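Local coordinates for Cyclo(L-tyrosyl-L-tyrosyl) synthase (Mycobacterium tuberculosis, PDB 2X9Q), which probably makes cyclo(L-tyrosyl-L-tyrosyl), a precursor of mycocyclosin, from two molecules of tyrosyl-tRNA without using ATP, at residues 199-203 and 258-262; 107-112 and 164-168. All blocks are in the same frame, centred on the assembly; numbering follows the deposited sequence.

Interaction 1: 199-203 and 258-262; sequences VCQDL and PLAEM
Leu203 packs over the start of the short helix 260-263, and its side chain can be followed outward atom by atom. CB lies 3.6 Å from Pro258 O and also touches Leu259 CD2. CG stays beside the same carbonyl oxygen. At the fork, CD1 and CD2 each lie 3.6 Å from Pro258 O as well; CD1 goes on to meet Leu259 CD2 at 3.9 Å, and CD2 to meet Glu261 OE2, also at 3.9 Å. The leucine thus straddles the Pro258 carbonyl, one methyl toward buried Leu259 and the other toward the carboxylate of Glu261; these are van der Waals contacts.

One turn earlier in helix 194-210, Val199 and Cys200 receive the side chain of Met262, a selenomethionine. Its chain runs out fully extended through chi1 and chi2 (both 179°) and bends only at chi3 (-69°), which lays the terminal methyl against the helix. There CE touches Val199 CG1 at 3.5 Å and Cys200 SG at 3.8 Å. SE itself comes within 4.0 Å of Cys200 SG. The thiol also touches Leu259 CD2, so this one methyl of Leu259 bridges Cys200 and Leu203.

Cys200 also rests on Met227 and Leu259 on Ile230, both of helix 220-244; Ile230 belongs to the substrate site inferred by similarity. The contact joins helix 194-210 to the segment following strand 249-253 of the Rossmann-like domain, on the side of the probable substrate pocket, in the fold that cyclodipeptide synthases share with class I aminoacyl-tRNA synthetases.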
loop_
_atom_site.group_PDB
_atom_site.type_symbol
_atom_site.label_atom_id
_atom_site.label_comp_id
_atom_site.label_asym_id
_atom_site.label_seq_id
_atom_site.Cartn_x
_atom_site.Cartn_y
_atom_site.Cartn_z
ATOM N N VAL A 199 -0.972 -0.978 20.134
ATOM C CA VAL A 199 -1.553 -1.884 19.113
ATOM C C VAL A 199 -0.784 -1.801 17.812
ATOM O O VAL A 199 -0.424 -2.839 17.299
ATOM C CB VAL A 199 -3.087 -1.674 18.946
ATOM C CG1 VAL A 199 -3.704 -2.689 17.844
ATOM C CG2 VAL A 199 -3.733 -1.954 20.354
ATOM N N CYS A 200 -0.526 -0.566 17.312
ATOM C CA CYS A 200 0.266 -0.403 16.068
ATOM C C CYS A 200 1.671 -0.973 16.231
ATOM O O CYS A 200 2.164 -1.581 15.283
ATOM C CB CYS A 200 0.314 1.084 15.637
ATOM S SG CYS A 200 -1.298 1.696 15.183
ATOM N N GLN A 201 2.326 -0.842 17.408
ATOM C CA GLN A 201 3.689 -1.450 17.547
ATOM C C GLN A 201 3.617 -2.952 17.512
ATOM O O GLN A 201 4.525 -3.584 16.960
ATOM C CB GLN A 201 4.415 -1.178 18.885
ATOM C CG GLN A 201 4.738 0.191 19.180
ATOM C CD GLN A 201 6.029 0.644 18.501
ATOM O OE1 GLN A 201 7.002 -0.142 18.237
ATOM N NE2 GLN A 201 6.042 1.919 18.195
ATOM N N ASP A 202 2.562 -3.555 18.128
ATOM C CA ASP A 202 2.454 -4.983 18.083
ATOM C C ASP A 202 2.339 -5.399 16.604
ATOM O O ASP A 202 2.937 -6.393 16.179
ATOM C CB ASP A 202 1.209 -5.510 18.861
ATOM C CG ASP A 202 1.342 -6.998 19.182
ATOM O OD1 ASP A 202 2.294 -7.355 19.932
ATOM O OD2 ASP A 202 0.540 -7.816 18.683
ATOM N N LEU A 203 1.477 -4.702 15.852
ATOM C CA LEU A 203 1.254 -5.007 14.404
ATOM C C LEU A 203 2.569 -4.799 13.636
ATOM O O LEU A 203 2.903 -5.608 12.832
ATOM C CB LEU A 203 0.090 -4.117 13.851
ATOM C CG LEU A 203 -1.295 -4.589 14.349
ATOM C CD1 LEU A 203 -2.438 -3.651 13.983
ATOM C CD2 LEU A 203 -1.710 -6.041 13.971
ATOM N N PRO A 258 -0.207 -4.472 7.303
ATOM C CA PRO A 258 -0.037 -4.733 8.741
ATOM C C PRO A 258 -1.081 -4.013 9.635
ATOM O O PRO A 258 -1.501 -4.600 10.653
ATOM C CB PRO A 258 1.354 -4.152 9.062
ATOM C CG PRO A 258 2.109 -4.248 7.712
ATOM C CD PRO A 258 0.992 -3.846 6.697
ATOM N N LEU A 259 -1.543 -2.835 9.241
ATOM C CA LEU A 259 -2.544 -2.133 10.039
ATOM C C LEU A 259 -4.005 -2.455 9.636
ATOM O O LEU A 259 -4.953 -1.886 10.224
ATOM C CB LEU A 259 -2.321 -0.636 9.951
ATOM C CG LEU A 259 -0.972 -0.197 10.579
ATOM C CD1 LEU A 259 -1.097 1.240 10.653
ATOM C CD2 LEU A 259 -0.718 -0.727 12.076
ATOM N N ALA A 260 -4.192 -3.319 8.635
ATOM C CA ALA A 260 -5.571 -3.655 8.191
ATOM C C ALA A 260 -6.548 -3.999 9.281
ATOM O O ALA A 260 -7.685 -3.556 9.257
ATOM C CB ALA A 260 -5.575 -4.765 7.120
ATOM N N GLU A 261 -6.110 -4.768 10.268
ATOM C CA GLU A 261 -6.941 -5.205 11.339
ATOM C C GLU A 261 -7.514 -4.051 12.118
ATOM O O GLU A 261 -8.587 -4.170 12.735
ATOM C CB GLU A 261 -6.056 -6.138 12.250
ATOM C CG GLU A 261 -6.722 -6.555 13.502
ATOM C CD GLU A 261 -5.716 -7.333 14.413
ATOM O OE1 GLU A 261 -5.370 -8.445 14.045
ATOM O OE2 GLU A 261 -5.277 -6.780 15.440
HETATM N N MSE A 262 -6.805 -2.925 12.159
HETATM C CA MSE A 262 -7.344 -1.723 12.802
HETATM C C MSE A 262 -8.163 -0.845 11.810
HETATM O O MSE A 262 -9.314 -0.432 12.103
HETATM C CB MSE A 262 -6.193 -0.842 13.336
HETATM C CG MSE A 262 -6.692 0.412 13.977
HETATM SE SE MSE A 262 -5.223 1.475 14.678
HETATM C CE MSE A 262 -4.713 0.244 16.165
#

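Interaction 2: 107-112 and 164-168; sequences LTNFDR and RLCVR
Arg164 folds its guanidinium against the last turn of helix 96-109 and the loop that leaves it, and grips three backbone carbonyls, those of Leu107, Phe110 and Asp111. NH2 gives two bonds of 2.9 Å, to Leu107 O and to Phe110 O. The first is nearly straight (162° at the hydrogen) and meets a lone pair of Leu107 O in its carbonyl plane; the second is more bent. NE donates to Asp111 O at 3.0 Å, approaching from above that carbonyl plane. All three oxygens lie near the guanidinium plane, while Leu107 CD2 sits over the centre of one face, 3.8 Å from CZ. The bend at chi3 (56°) brings the head round to this position.

Leu107 CD2 also reaches Leu165 CB. Beyond the turn, Arg112 CA makes a CH...O contact of 3.3 Å with Arg164 O, where strands 112-117 and 165-169 start side by side. They are parallel neighbours in the Rossmann-like sheet, with 165-169 at its edge, and Arg164 and Cys166 continue the pairing through backbone bonds to Val113.

Farther along, the guanidinium groups of Arg112 and Arg168 meet edge to edge, NH2 to NH2 at 3.2 Å, their planes 34° apart. Asp114 holds them together, its OD2 in a salt bridge to Arg112 NH2 and its OD1 in another to Arg168 NH2. At the strand start, Asp159 OD2 accepts bonds from the backbone N of both Arg164 and Leu165.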
loop_
_atom_site.group_PDB
_atom_site.type_symbol
_atom_site.label_atom_id
_atom_site.label_comp_id
_atom_site.label_asym_id
_atom_site.label_seq_id
_atom_site.Cartn_x
_atom_site.Cartn_y
_atom_site.Cartn_z
ATOM N N LEU A 107 -6.841 -2.800 -15.456
ATOM C CA LEU A 107 -7.628 -2.120 -16.442
ATOM C C LEU A 107 -8.887 -2.909 -16.791
ATOM O O LEU A 107 -9.866 -2.308 -17.204
ATOM C CB LEU A 107 -6.808 -1.880 -17.709
ATOM C CG LEU A 107 -5.754 -0.772 -17.606
ATOM C CD1 LEU A 107 -4.883 -0.722 -18.831
ATOM C CD2 LEU A 107 -6.307 0.574 -17.273
ATOM N N THR A 108 -8.857 -4.216 -16.651
ATOM C CA THR A 108 -10.060 -5.018 -16.839
ATOM C C THR A 108 -11.105 -4.717 -15.744
ATOM O O THR A 108 -12.316 -4.773 -16.026
ATOM C CB THR A 108 -9.735 -6.496 -16.905
ATOM O OG1 THR A 108 -8.784 -6.654 -17.965
ATOM C CG2 THR A 108 -11.047 -7.414 -17.143
ATOM N N ASN A 109 -10.658 -4.364 -14.519
ATOM C CA ASN A 109 -11.586 -4.372 -13.410
ATOM C C ASN A 109 -11.896 -3.035 -12.793
ATOM O O ASN A 109 -12.800 -2.975 -12.030
ATOM C CB ASN A 109 -11.188 -5.436 -12.390
ATOM C CG ASN A 109 -11.286 -6.846 -12.964
ATOM O OD1 ASN A 109 -12.364 -7.419 -12.989
ATOM N ND2 ASN A 109 -10.179 -7.416 -13.388
ATOM N N PHE A 110 -11.238 -1.955 -13.193
ATOM C CA PHE A 110 -11.456 -0.623 -12.581
ATOM C C PHE A 110 -11.474 0.478 -13.632
ATOM O O PHE A 110 -10.690 0.394 -14.584
ATOM C CB PHE A 110 -10.319 -0.331 -11.554
ATOM C CG PHE A 110 -10.206 -1.376 -10.493
ATOM C CD1 PHE A 110 -10.951 -1.261 -9.346
ATOM C CD2 PHE A 110 -9.441 -2.509 -10.689
ATOM C CE1 PHE A 110 -10.892 -2.257 -8.340
ATOM C CE2 PHE A 110 -9.408 -3.543 -9.734
ATOM C CZ PHE A 110 -10.092 -3.423 -8.562
ATOM N N ASP A 111 -12.218 1.564 -13.416
ATOM C CA ASP A 111 -12.151 2.659 -14.371
ATOM C C ASP A 111 -10.771 3.295 -14.454
ATOM O O ASP A 111 -10.343 3.796 -15.511
ATOM C CB ASP A 111 -13.177 3.741 -14.125
ATOM C CG ASP A 111 -14.634 3.207 -14.277
ATOM O OD1 ASP A 111 -14.848 2.134 -14.893
ATOM O OD2 ASP A 111 -15.511 3.824 -13.662
ATOM N N ARG A 112 -10.068 3.317 -13.320
ATOM C CA ARG A 112 -8.789 4.000 -13.284
ATOM C C ARG A 112 -7.857 3.201 -12.339
ATOM O O ARG A 112 -8.351 2.587 -11.376
ATOM C CB ARG A 112 -9.104 5.397 -12.772
ATOM C CG ARG A 112 -8.074 6.410 -13.052
ATOM C CD ARG A 112 -8.197 7.697 -12.128
ATOM N NE ARG A 112 -6.833 8.103 -11.742
ATOM C CZ ARG A 112 -6.495 9.159 -11.007
ATOM N NH1 ARG A 112 -7.426 9.996 -10.521
ATOM N NH2 ARG A 112 -5.191 9.387 -10.787
ATOM N N ARG A 164 -6.031 5.952 -18.430
ATOM C CA ARG A 164 -6.631 5.284 -17.286
ATOM C C ARG A 164 -5.642 4.775 -16.197
ATOM O O ARG A 164 -6.036 4.587 -15.039
ATOM C CB ARG A 164 -7.508 4.143 -17.789
ATOM C CG ARG A 164 -8.726 4.702 -18.673
ATOM C CD ARG A 164 -9.434 3.603 -19.263
ATOM N NE ARG A 164 -9.869 2.680 -18.247
ATOM C CZ ARG A 164 -9.809 1.363 -18.371
ATOM N NH1 ARG A 164 -9.376 0.869 -19.499
ATOM N NH2 ARG A 164 -10.194 0.548 -17.400
ATOM N N LEU A 165 -4.398 4.519 -16.613
ATOM C CA LEU A 165 -3.355 3.893 -15.830
ATOM C C LEU A 165 -2.172 4.836 -15.703
ATOM O O LEU A 165 -1.735 5.426 -16.734
ATOM C CB LEU A 165 -2.978 2.623 -16.544
ATOM C CG LEU A 165 -1.771 1.952 -15.988
ATOM C CD1 LEU A 165 -2.169 1.344 -14.595
ATOM C CD2 LEU A 165 -1.511 0.889 -16.980
ATOM N N CYS A 166 -1.733 5.082 -14.443
ATOM C CA CYS A 166 -0.708 6.079 -14.111
ATOM C C CYS A 166 0.272 5.444 -13.101
ATOM O O CYS A 166 -0.082 4.461 -12.427
ATOM C CB CYS A 166 -1.374 7.278 -13.451
ATOM S SG CYS A 166 -2.394 8.313 -14.630
ATOM N N VAL A 167 1.503 5.957 -13.014
ATOM C CA VAL A 167 2.466 5.509 -12.003
ATOM C C VAL A 167 2.916 6.760 -11.310
ATOM O O VAL A 167 3.057 7.804 -11.938
ATOM C CB VAL A 167 3.706 4.773 -12.559
ATOM C CG1 VAL A 167 4.298 5.428 -13.854
ATOM C CG2 VAL A 167 4.832 4.611 -11.410
ATOM N N ARG A 168 3.122 6.700 -9.999
ATOM C CA ARG A 168 3.828 7.829 -9.403
ATOM C C ARG A 168 4.488 7.406 -8.105
ATOM O O ARG A 168 4.090 6.417 -7.543
ATOM C CB ARG A 168 2.912 8.993 -9.143
ATOM C CG ARG A 168 2.031 8.812 -7.958
ATOM C CD ARG A 168 0.898 9.910 -7.983
ATOM N NE ARG A 168 -0.205 9.461 -8.835
ATOM C CZ ARG A 168 -1.204 10.245 -9.285
ATOM N NH1 ARG A 168 -1.269 11.526 -8.980
ATOM N NH2 ARG A 168 -2.143 9.736 -10.051
#

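How the interactions relate
From the N terminus, the chain first passes through strands 59-61, 64-68 and 82-87 before helix 96-109 leads into interaction 2. That contact closes a loop containing strand 112-117 and helices 122-128 and 133-158, tying the end of helix 96-109 to edge strand 165-169. Helix 177-192 then carries the chain to interaction 1, whose own loop takes in the rest of helix 194-210, helix 220-244 and strand 249-253. The two loops follow in series, neither nesting nor crossing. Their centres are 29 Å apart, on opposite sides of the chain's centre: interaction 2 belongs to the sheet edge, interaction 1 to the helical layer beside the probable substrate site.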